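Local coordinates for StAR-related lipid transfer protein 13 (Homo sapiens, PDB 2PSO) that activates the GTPase of RhoA, and perhaps of Cdc42, and carries at its C-terminal end the lipid-binding START domain described here, at residues A79-E84 against R220-F225; T118-Y123 against D135-R140; V172-Q177 against I193-L198. One frame throughout, in Å; residues are numbered along the deposited sequence.

Contact 1 (A79-E84 against R220-F225); sequences ASVEVE and RIRNSF
Val-83 and Arg-222 bring the two backbones together, their CA atoms 5.0 Å apart where the last turn of a helix comes up against the end of a strand. Residues 79-83 are extended and run into a loop at Glu-84, while the helix gives out after Asn-223 and leaves Ser-224 and Phe-225 in a turn. No hydrogen bond joins the two segments, and 290 Å² is buried. The helix end is tied to itself, Ser-224 OG returning to Ile-221 O at 2.8 Å.

Arg-222 does much of the touching. Its chain leaves the helix with CG opposite the backbone N (chi1 179°) and reaches across to the strand, where Arg-222 CD rests on the carbonyl oxygen Glu-82 O at 3.4 Å. A bend at chi3 then carries the guanidinium past Val-81, whose CG1 lies 3.8 Å from Arg-222 NH1 in an oblique approach. NE and NH2 both make weak bonds to Asn-223 OD1, but the stronger partner of NH2 is Asp-59, in a salt bridge. Further along, Val-83 CG2 packs against Phe-225 CD1 at 3.6 Å.

This is the end of the C-terminal helix 209-223 lying against the curved sheet, the helix-grip arrangement of START domains. Strand 76-83 pairs with 62-66 on one edge and 188-196 on the other. Leu-190 of strand 188-196 touches Val-81, Val-83 and Ile-221, and so packs against both the strand and the helix end. Helix 87-96 also touches both segments, with Val-90 on Val-83 and Arg-93 in a cation-pi contact with Phe-225.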
loop_
_atom_site.group_PDB
_atom_site.type_symbol
_atom_site.label_atom_id
_atom_site.label_comp_id
_atom_site.label_asym_id
_atom_site.label_seq_id
_atom_site.Cartn_x
_atom_site.Cartn_y
_atom_site.Cartn_z
ATOM N N ALA A 79 -6.069 -1.975 -3.152
ATOM C CA ALA A 79 -6.011 -1.665 -4.588
ATOM C C ALA A 79 -5.516 -2.833 -5.446
ATOM O O ALA A 79 -4.718 -3.649 -4.984
ATOM C CB ALA A 79 -5.172 -0.447 -4.836
ATOM N N SER A 80 -5.997 -2.901 -6.692
ATOM C CA SER A 80 -5.637 -3.968 -7.643
ATOM C C SER A 80 -5.255 -3.517 -9.048
ATOM O O SER A 80 -5.598 -2.413 -9.475
ATOM C CB SER A 80 -6.784 -4.925 -7.792
ATOM O OG SER A 80 -6.741 -5.836 -6.738
ATOM N N VAL A 81 -4.536 -4.392 -9.756
ATOM C CA VAL A 81 -4.291 -4.261 -11.183
ATOM C C VAL A 81 -3.981 -5.623 -11.740
ATOM O O VAL A 81 -3.647 -6.552 -11.000
ATOM C CB VAL A 81 -3.056 -3.433 -11.505
ATOM C CG1 VAL A 81 -3.373 -1.948 -11.613
ATOM C CG2 VAL A 81 -1.982 -3.715 -10.512
ATOM N N GLU A 82 -4.099 -5.735 -13.060
ATOM C CA GLU A 82 -3.596 -6.883 -13.784
ATOM C C GLU A 82 -2.241 -6.459 -14.360
ATOM O O GLU A 82 -2.132 -5.416 -15.007
ATOM C CB GLU A 82 -4.579 -7.308 -14.879
ATOM C CG GLU A 82 -4.234 -8.659 -15.522
ATOM C CD GLU A 82 -5.123 -9.037 -16.720
ATOM O OE1 GLU A 82 -6.356 -9.168 -16.540
ATOM O OE2 GLU A 82 -4.579 -9.225 -17.840
ATOM N N VAL A 83 -1.191 -7.227 -14.097
ATOM C CA VAL A 83 0.113 -6.847 -14.639
ATOM C C VAL A 83 0.680 -7.907 -15.564
ATOM O O VAL A 83 0.577 -9.104 -15.280
ATOM C CB VAL A 83 1.125 -6.437 -13.537
ATOM C CG1 VAL A 83 0.781 -7.091 -12.240
ATOM C CG2 VAL A 83 2.551 -6.769 -13.950
ATOM N N GLU A 84 1.250 -7.439 -16.681
ATOM C CA GLU A 84 1.820 -8.295 -17.739
ATOM C C GLU A 84 3.176 -8.916 -17.388
ATOM O O GLU A 84 4.170 -8.654 -18.063
ATOM C CB GLU A 84 1.980 -7.491 -19.039
ATOM C CG GLU A 84 0.672 -6.950 -19.634
ATOM C CD GLU A 84 -0.291 -8.057 -20.040
ATOM O OE1 GLU A 84 0.063 -8.847 -20.945
ATOM O OE2 GLU A 84 -1.401 -8.125 -19.446
ATOM N N ARG A 220 1.468 2.160 -11.315
ATOM C CA ARG A 220 2.826 2.411 -11.720
ATOM C C ARG A 220 3.594 1.103 -11.798
ATOM O O ARG A 220 4.349 0.871 -12.754
ATOM C CB ARG A 220 3.494 3.354 -10.757
ATOM C CG ARG A 220 3.057 4.749 -10.967
ATOM C CD ARG A 220 3.888 5.687 -10.172
ATOM N NE ARG A 220 4.066 5.195 -8.818
ATOM C CZ ARG A 220 3.724 5.881 -7.745
ATOM N NH1 ARG A 220 3.202 7.081 -7.896
ATOM N NH2 ARG A 220 3.921 5.378 -6.536
ATOM N N ILE A 221 3.380 0.226 -10.822
ATOM C CA ILE A 221 4.023 -1.070 -10.887
ATOM C C ILE A 221 3.638 -1.739 -12.185
ATOM O O ILE A 221 4.494 -2.307 -12.874
ATOM C CB ILE A 221 3.611 -1.960 -9.755
ATOM C CG1 ILE A 221 4.235 -1.437 -8.447
ATOM C CG2 ILE A 221 4.031 -3.396 -10.080
ATOM C CD1 ILE A 221 3.673 -2.042 -7.209
ATOM N N ARG A 222 2.359 -1.639 -12.543
ATOM C CA ARG A 222 1.904 -2.231 -13.785
ATOM C C ARG A 222 2.585 -1.588 -14.985
ATOM O O ARG A 222 3.196 -2.292 -15.802
ATOM C CB ARG A 222 0.402 -2.116 -13.912
ATOM C CG ARG A 222 -0.140 -2.685 -15.182
ATOM C CD ARG A 222 -1.522 -2.132 -15.400
ATOM N NE ARG A 222 -1.499 -0.674 -15.446
ATOM C CZ ARG A 222 -2.574 0.089 -15.302
ATOM N NH1 ARG A 222 -3.763 -0.463 -15.093
ATOM N NH2 ARG A 222 -2.462 1.407 -15.363
ATOM N N ASN A 223 2.513 -0.261 -15.070
ATOM C CA ASN A 223 3.140 0.463 -16.166
ATOM C C ASN A 223 4.609 0.128 -16.368
ATOM O O ASN A 223 5.100 0.116 -17.490
ATOM C CB ASN A 223 2.997 1.965 -15.987
ATOM C CG ASN A 223 1.547 2.418 -15.996
ATOM O OD1 ASN A 223 0.656 1.721 -16.500
ATOM N ND2 ASN A 223 1.298 3.587 -15.416
ATOM N N SER A 224 5.316 -0.172 -15.290
ATOM C CA SER A 224 6.741 -0.416 -15.410
ATOM C C SER A 224 7.067 -1.764 -16.081
ATOM O O SER A 224 8.237 -2.138 -16.197
ATOM C CB SER A 224 7.412 -0.312 -14.048
ATOM O OG SER A 224 7.097 -1.458 -13.288
ATOM N N PHE A 225 6.035 -2.470 -16.544
ATOM C CA PHE A 225 6.219 -3.696 -17.302
ATOM C C PHE A 225 5.647 -3.532 -18.693
ATOM O O PHE A 225 5.483 -4.504 -19.424
ATOM C CB PHE A 225 5.478 -4.853 -16.647
ATOM C CG PHE A 225 6.228 -5.533 -15.561
ATOM C CD1 PHE A 225 5.845 -5.365 -14.234
ATOM C CD2 PHE A 225 7.286 -6.371 -15.855
ATOM C CE1 PHE A 225 6.512 -6.012 -13.211
ATOM C CE2 PHE A 225 7.965 -7.016 -14.857
ATOM C CZ PHE A 225 7.579 -6.836 -13.520
#

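Contact 2 (T118-Y123 against D135-R140); sequences TEIYQY and DFVVLR
Arg-140 lays its guanidinium flat on the ring of Tyr-121, the two planes 4° apart and Arg-140 CZ 3.5 Å from the ring centroid, a stacked cation-pi pair. The same group turns its edge to Glu-119: Arg-140 NH2 bonds to Glu-119 OE2 at 2.8 Å in a salt bridge, meeting the oxygen on its anti side and well out of the carboxylate plane. At the other end of this face Tyr-123 leans over Phe-136. The ring planes are only 7° from parallel, but displaced so far that they scarcely overlap, and the middle of the tyrosine ring lies over Phe-136 CB, 3.6 Å from the centroid, in a CH-pi contact. Tyr-123 CG, between backbone N and carbonyl carbon (chi1 55°), allows this lean.

In the antiparallel hairpin beneath, Glu-119, Tyr-121 and Tyr-123 pair with Arg-140, Val-138 and Phe-136 at hydrogen-bonded positions, and as every second residue of each strand all six side chains share one face. Farther out, Arg-96 forms a salt bridge with Glu-119 OE1, and Leu-95 O takes a weak bond from Arg-140 NH1. Both lie on helix 87-96, so the polar cluster ties this hairpin of the START-domain sheet to that helix.

The buried Glu-119 carboxylate thus has an arginine at each oxygen, which would probably favour its ionised form, while ring and carboxylate together probably hold the Arg-140 guanidinium in one orientation.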
loop_
_atom_site.group_PDB
_atom_site.type_symbol
_atom_site.label_atom_id
_atom_site.label_comp_id
_atom_site.label_asym_id
_atom_site.label_seq_id
_atom_site.Cartn_x
_atom_site.Cartn_y
_atom_site.Cartn_z
ATOM N N THR A 118 13.450 -12.787 5.233
ATOM C CA THR A 118 12.941 -11.702 6.034
ATOM C C THR A 118 14.073 -10.728 6.352
ATOM O O THR A 118 15.224 -11.152 6.570
ATOM C CB THR A 118 12.258 -12.162 7.363
ATOM O OG1 THR A 118 13.225 -12.226 8.402
ATOM C CG2 THR A 118 11.590 -13.514 7.246
ATOM N N GLU A 119 13.736 -9.434 6.401
ATOM C CA GLU A 119 14.730 -8.389 6.559
ATOM C C GLU A 119 14.162 -7.090 7.144
ATOM O O GLU A 119 12.940 -6.885 7.213
ATOM C CB GLU A 119 15.396 -8.108 5.212
ATOM C CG GLU A 119 14.837 -6.964 4.405
ATOM C CD GLU A 119 15.355 -6.971 2.968
ATOM O OE1 GLU A 119 16.048 -7.950 2.588
ATOM O OE2 GLU A 119 15.072 -6.012 2.200
ATOM N N ILE A 120 15.064 -6.217 7.578
ATOM C CA ILE A 120 14.683 -4.884 7.962
ATOM C C ILE A 120 15.108 -3.862 6.900
ATOM O O ILE A 120 16.295 -3.653 6.606
ATOM C CB ILE A 120 15.267 -4.542 9.313
ATOM C CG1 ILE A 120 14.665 -5.466 10.343
ATOM C CG2 ILE A 120 14.952 -3.117 9.678
ATOM C CD1 ILE A 120 14.976 -5.024 11.687
ATOM N N TYR A 121 14.130 -3.223 6.304
ATOM C CA TYR A 121 14.414 -2.419 5.139
ATOM C C TYR A 121 14.100 -0.996 5.500
ATOM O O TYR A 121 13.183 -0.741 6.263
ATOM C CB TYR A 121 13.529 -2.891 3.985
ATOM C CG TYR A 121 13.988 -2.464 2.636
ATOM C CD1 TYR A 121 15.207 -2.888 2.136
ATOM C CD2 TYR A 121 13.201 -1.646 1.841
ATOM C CE1 TYR A 121 15.631 -2.510 0.894
ATOM C CE2 TYR A 121 13.614 -1.266 0.572
ATOM C CZ TYR A 121 14.830 -1.700 0.108
ATOM O OH TYR A 121 15.274 -1.313 -1.132
ATOM N N GLN A 122 14.847 -0.055 4.959
ATOM C CA GLN A 122 14.591 1.339 5.293
ATOM C C GLN A 122 14.641 2.194 4.059
ATOM O O GLN A 122 15.626 2.177 3.353
ATOM C CB GLN A 122 15.622 1.823 6.313
ATOM C CG GLN A 122 15.871 3.302 6.328
ATOM C CD GLN A 122 17.340 3.612 6.528
ATOM O OE1 GLN A 122 18.052 3.920 5.577
ATOM N NE2 GLN A 122 17.808 3.509 7.754
ATOM N N TYR A 123 13.569 2.924 3.793
ATOM C CA TYR A 123 13.551 3.843 2.667
ATOM C C TYR A 123 12.954 5.182 3.023
ATOM O O TYR A 123 12.350 5.334 4.072
ATOM C CB TYR A 123 12.778 3.264 1.492
ATOM C CG TYR A 123 11.342 2.812 1.779
ATOM C CD1 TYR A 123 10.247 3.640 1.500
ATOM C CD2 TYR A 123 11.083 1.538 2.284
ATOM C CE1 TYR A 123 8.938 3.216 1.730
ATOM C CE2 TYR A 123 9.788 1.115 2.528
ATOM C CZ TYR A 123 8.720 1.950 2.248
ATOM O OH TYR A 123 7.437 1.482 2.484
ATOM N N ASP A 135 9.111 8.836 5.910
ATOM C CA ASP A 135 10.220 7.889 6.122
ATOM C C ASP A 135 9.801 6.537 6.699
ATOM O O ASP A 135 8.838 6.444 7.469
ATOM C CB ASP A 135 11.291 8.509 7.004
ATOM C CG ASP A 135 11.719 9.863 6.509
ATOM O OD1 ASP A 135 11.529 10.141 5.303
ATOM O OD2 ASP A 135 12.241 10.649 7.332
ATOM N N PHE A 136 10.528 5.490 6.319
ATOM C CA PHE A 136 10.074 4.129 6.588
ATOM C C PHE A 136 11.175 3.213 7.054
ATOM O O PHE A 136 12.300 3.281 6.580
ATOM C CB PHE A 136 9.408 3.510 5.355
ATOM C CG PHE A 136 8.137 4.195 4.947
ATOM C CD1 PHE A 136 8.160 5.461 4.371
ATOM C CD2 PHE A 136 6.920 3.576 5.128
ATOM C CE1 PHE A 136 6.998 6.095 3.997
ATOM C CE2 PHE A 136 5.747 4.209 4.743
ATOM C CZ PHE A 136 5.788 5.466 4.181
ATOM N N VAL A 137 10.836 2.346 7.988
ATOM C CA VAL A 137 11.752 1.358 8.498
ATOM C C VAL A 137 10.854 0.215 8.820
ATOM O O VAL A 137 9.974 0.319 9.654
ATOM C CB VAL A 137 12.443 1.805 9.797
ATOM C CG1 VAL A 137 13.316 0.674 10.345
ATOM C CG2 VAL A 137 13.252 3.085 9.563
ATOM N N VAL A 138 11.082 -0.898 8.165
ATOM C CA VAL A 138 10.069 -1.903 8.091
ATOM C C VAL A 138 10.663 -3.304 8.229
ATOM O O VAL A 138 11.789 -3.542 7.815
ATOM C CB VAL A 138 9.351 -1.683 6.775
ATOM C CG1 VAL A 138 9.123 -2.973 6.038
ATOM C CG2 VAL A 138 8.087 -0.945 7.036
ATOM N N LEU A 139 9.941 -4.203 8.887
ATOM C CA LEU A 139 10.215 -5.622 8.820
ATOM C C LEU A 139 9.474 -6.183 7.571
ATOM O O LEU A 139 8.255 -6.073 7.493
ATOM C CB LEU A 139 9.663 -6.235 10.102
ATOM C CG LEU A 139 9.724 -7.744 10.369
ATOM C CD1 LEU A 139 11.146 -8.190 10.572
ATOM C CD2 LEU A 139 8.889 -8.110 11.601
ATOM N N ARG A 140 10.167 -6.721 6.568
ATOM C CA ARG A 140 9.465 -7.321 5.406
ATOM C C ARG A 140 9.828 -8.761 5.384
ATOM O O ARG A 140 10.974 -9.109 5.642
ATOM C CB ARG A 140 9.955 -6.815 4.035
ATOM C CG ARG A 140 10.502 -5.448 3.980
ATOM C CD ARG A 140 11.505 -5.376 2.897
ATOM N NE ARG A 140 11.086 -4.526 1.797
ATOM C CZ ARG A 140 11.821 -4.309 0.718
ATOM N NH1 ARG A 140 11.360 -3.529 -0.242
ATOM N NH2 ARG A 140 13.024 -4.857 0.609
#

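Contact 3 (V172-Q177 against I193-L198)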
loop_
_atom_site.group_PDB
_atom_site.type_symbol
_atom_site.label_atom_id
_atom_site.label_comp_id
_atom_site.label_asym_id
_atom_site.label_seq_id
_atom_site.Cartn_x
_atom_site.Cartn_y
_atom_site.Cartn_z
ATOM N N VAL A 172 4.007 4.896 9.865
ATOM C CA VAL A 172 3.752 3.662 10.588
ATOM C C VAL A 172 2.963 2.745 9.650
ATOM O O VAL A 172 1.735 2.861 9.516
ATOM C CB VAL A 172 2.961 3.890 11.904
ATOM C CG1 VAL A 172 2.665 2.554 12.604
ATOM C CG2 VAL A 172 3.714 4.816 12.859
ATOM N N VAL A 173 3.682 1.867 8.961
ATOM C CA VAL A 173 3.043 0.860 8.162
ATOM C C VAL A 173 2.429 -0.090 9.184
ATOM O O VAL A 173 3.133 -0.851 9.819
ATOM C CB VAL A 173 4.068 0.167 7.221
ATOM C CG1 VAL A 173 3.492 -1.096 6.582
ATOM C CG2 VAL A 173 4.509 1.121 6.146
ATOM N N MET A 174 1.115 0.016 9.386
ATOM C CA MET A 174 0.411 -0.813 10.365
ATOM C C MET A 174 0.111 -2.150 9.716
ATOM O O MET A 174 0.333 -3.218 10.305
ATOM C CB MET A 174 -0.887 -0.143 10.813
ATOM C CG MET A 174 -0.729 1.312 11.302
ATOM S SD MET A 174 -2.300 2.208 11.620
ATOM C CE MET A 174 -3.282 0.929 12.411
ATOM N N ASP A 175 -0.386 -2.063 8.489
ATOM C CA ASP A 175 -0.567 -3.209 7.610
ATOM C C ASP A 175 -0.035 -2.857 6.238
ATOM O O ASP A 175 -0.200 -1.726 5.763
ATOM C CB ASP A 175 -2.040 -3.550 7.461
ATOM C CG ASP A 175 -2.502 -4.573 8.453
ATOM O OD1 ASP A 175 -1.855 -4.711 9.506
ATOM O OD2 ASP A 175 -3.521 -5.246 8.174
ATOM N N SER A 176 0.622 -3.824 5.609
ATOM C CA SER A 176 0.980 -3.718 4.205
ATOM C C SER A 176 1.232 -5.101 3.711
ATOM O O SER A 176 2.118 -5.812 4.233
ATOM C CB SER A 176 2.244 -2.915 4.004
ATOM O OG SER A 176 2.488 -2.744 2.614
ATOM N N GLN A 177 0.464 -5.509 2.715
ATOM C CA GLN A 177 0.732 -6.799 2.173
ATOM C C GLN A 177 0.447 -6.868 0.701
ATOM O O GLN A 177 -0.640 -6.505 0.258
ATOM C CB GLN A 177 0.054 -7.932 2.970
ATOM C CG GLN A 177 -1.443 -7.814 3.162
ATOM C CD GLN A 177 -1.858 -7.437 4.594
ATOM O OE1 GLN A 177 -1.023 -7.188 5.475
ATOM N NE2 GLN A 177 -3.164 -7.399 4.822
ATOM N N ILE A 193 -3.113 -4.707 -0.117
ATOM C CA ILE A 193 -3.885 -4.282 1.039
ATOM C C ILE A 193 -3.035 -3.592 2.096
ATOM O O ILE A 193 -2.263 -4.252 2.777
ATOM C CB ILE A 193 -4.539 -5.468 1.753
ATOM C CG1 ILE A 193 -5.470 -6.215 0.803
ATOM C CG2 ILE A 193 -5.308 -4.978 3.003
ATOM C CD1 ILE A 193 -5.720 -7.635 1.225
ATOM N N CYS A 194 -3.198 -2.290 2.284
ATOM C CA CYS A 194 -2.465 -1.643 3.356
ATOM C C CYS A 194 -3.211 -0.572 4.178
ATOM O O CYS A 194 -4.339 -0.191 3.886
ATOM C CB CYS A 194 -1.216 -1.026 2.797
ATOM S SG CYS A 194 -1.620 0.490 1.981
ATOM N N ARG A 195 -2.515 -0.084 5.201
ATOM C CA ARG A 195 -3.048 0.781 6.227
ATOM C C ARG A 195 -1.843 1.472 6.833
ATOM O O ARG A 195 -1.142 0.909 7.668
ATOM C CB ARG A 195 -3.732 -0.057 7.310
ATOM C CG ARG A 195 -4.491 0.760 8.375
ATOM C CD ARG A 195 -5.127 -0.110 9.484
ATOM N NE ARG A 195 -6.181 0.624 10.181
ATOM C CZ ARG A 195 -6.800 0.260 11.307
ATOM N NH1 ARG A 195 -6.497 -0.864 11.943
ATOM N NH2 ARG A 195 -7.757 1.040 11.793
ATOM N N ILE A 196 -1.583 2.689 6.391
ATOM C CA ILE A 196 -0.429 3.420 6.867
ATOM C C ILE A 196 -0.887 4.637 7.665
ATOM O O ILE A 196 -1.934 5.220 7.375
ATOM C CB ILE A 196 0.446 3.863 5.693
ATOM C CG1 ILE A 196 0.601 2.699 4.708
ATOM C CG2 ILE A 196 1.804 4.332 6.173
ATOM C CD1 ILE A 196 1.515 2.987 3.534
ATOM N N ASP A 197 -0.110 4.996 8.684
ATOM C CA ASP A 197 -0.325 6.196 9.456
ATOM C C ASP A 197 0.844 7.140 9.181
ATOM O O ASP A 197 1.837 7.128 9.909
ATOM C CB ASP A 197 -0.384 5.820 10.940
ATOM C CG ASP A 197 -0.630 7.017 11.866
ATOM O OD1 ASP A 197 -0.488 8.177 11.431
ATOM O OD2 ASP A 197 -0.951 6.787 13.056
ATOM N N LEU A 198 0.744 7.944 8.120
ATOM C CA LEU A 198 1.680 9.049 7.929
ATOM C C LEU A 198 1.318 9.966 9.064
ATOM O O LEU A 198 0.133 10.141 9.353
ATOM C CB LEU A 198 1.456 9.788 6.614
ATOM C CG LEU A 198 1.201 9.111 5.259
ATOM C CD1 LEU A 198 2.139 7.919 4.986
ATOM C CD2 LEU A 198 -0.268 8.706 5.098
#
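Arg-195 O is gripped by two successive backbone amides, Met-174 N at 3.0 Å and Asp-175 N at 3.2 Å. This is a classic beta bulge: Met-174 and Asp-175 together face one residue, Arg-195, and the register slips by one where the chain turns a corner. Arg-195 N returns a bond to Asp-175 O at 2.9 Å. Antiparallel pairing continues on both sides of the bulge, through Asp-197 N to Val-172 O at 2.9 Å and through the mutual backbone bonds of Gln-177 and Ile-193.

The corner sends Met-174 toward the partner strand. Its chain bends at chi3 (41°) and sets the CE methyl over one face of the Arg-195 guanidinium, off toward the rim, with Met-174 CE 3.6 Å from Arg-195 CD. The arginine runs extended from CG to NE, and its polar end is held beyond the hairpin by Leu-74 O and by a salt bridge to Asp-70. Gln-177 folds back at chi2 so that its NE2 lies 3.7 Å from Ile-193 CG2, with its CG against Ile-193 O. A glycine in place of Gln-177 would probably leave Ile-193 without this cover on its CB and CG2. On the other face Val-173 and Ile-196 lie side by side, their CG2 methyls 4.2 Å apart.

Strand 76-83 flanks 188-196 on its far edge, with Leu-76 against Ile-193 and Arg-195, and Ser-157 of strand 151-157 bonds to Val-173. The hairpin 169-182/188-196 is part of the curved START-domain sheet that helix 209-223 covers, here through Cys-214 on Cys-194 and Phe-210 on Ile-196.

Contacts 2 and 3 are hairpin pairings in the one curved sheet of the START domain, whereas contact 1 rests the end of helix 209-223 on that sheet, with no hydrogen bond between its segments. Contact 3 lies nearest the chain centre, its own centre about 7 Å away against 13 Å and 14 Å for contacts 1 and 2. Contact 2 is nonetheless the buried one; contact 1 alone includes exposed residues, Glu-82 and Glu-84. Contacts 2 and 3 meet directly, Phe-136 CD2 lying 3.6 Å from Val-173 CG2. Each uses an arginine differently: stacked on a ring in contact 2, covered on one face by a methyl in contact 3, passing the strand obliquely to a salt bridge with Asp-59 in contact 1.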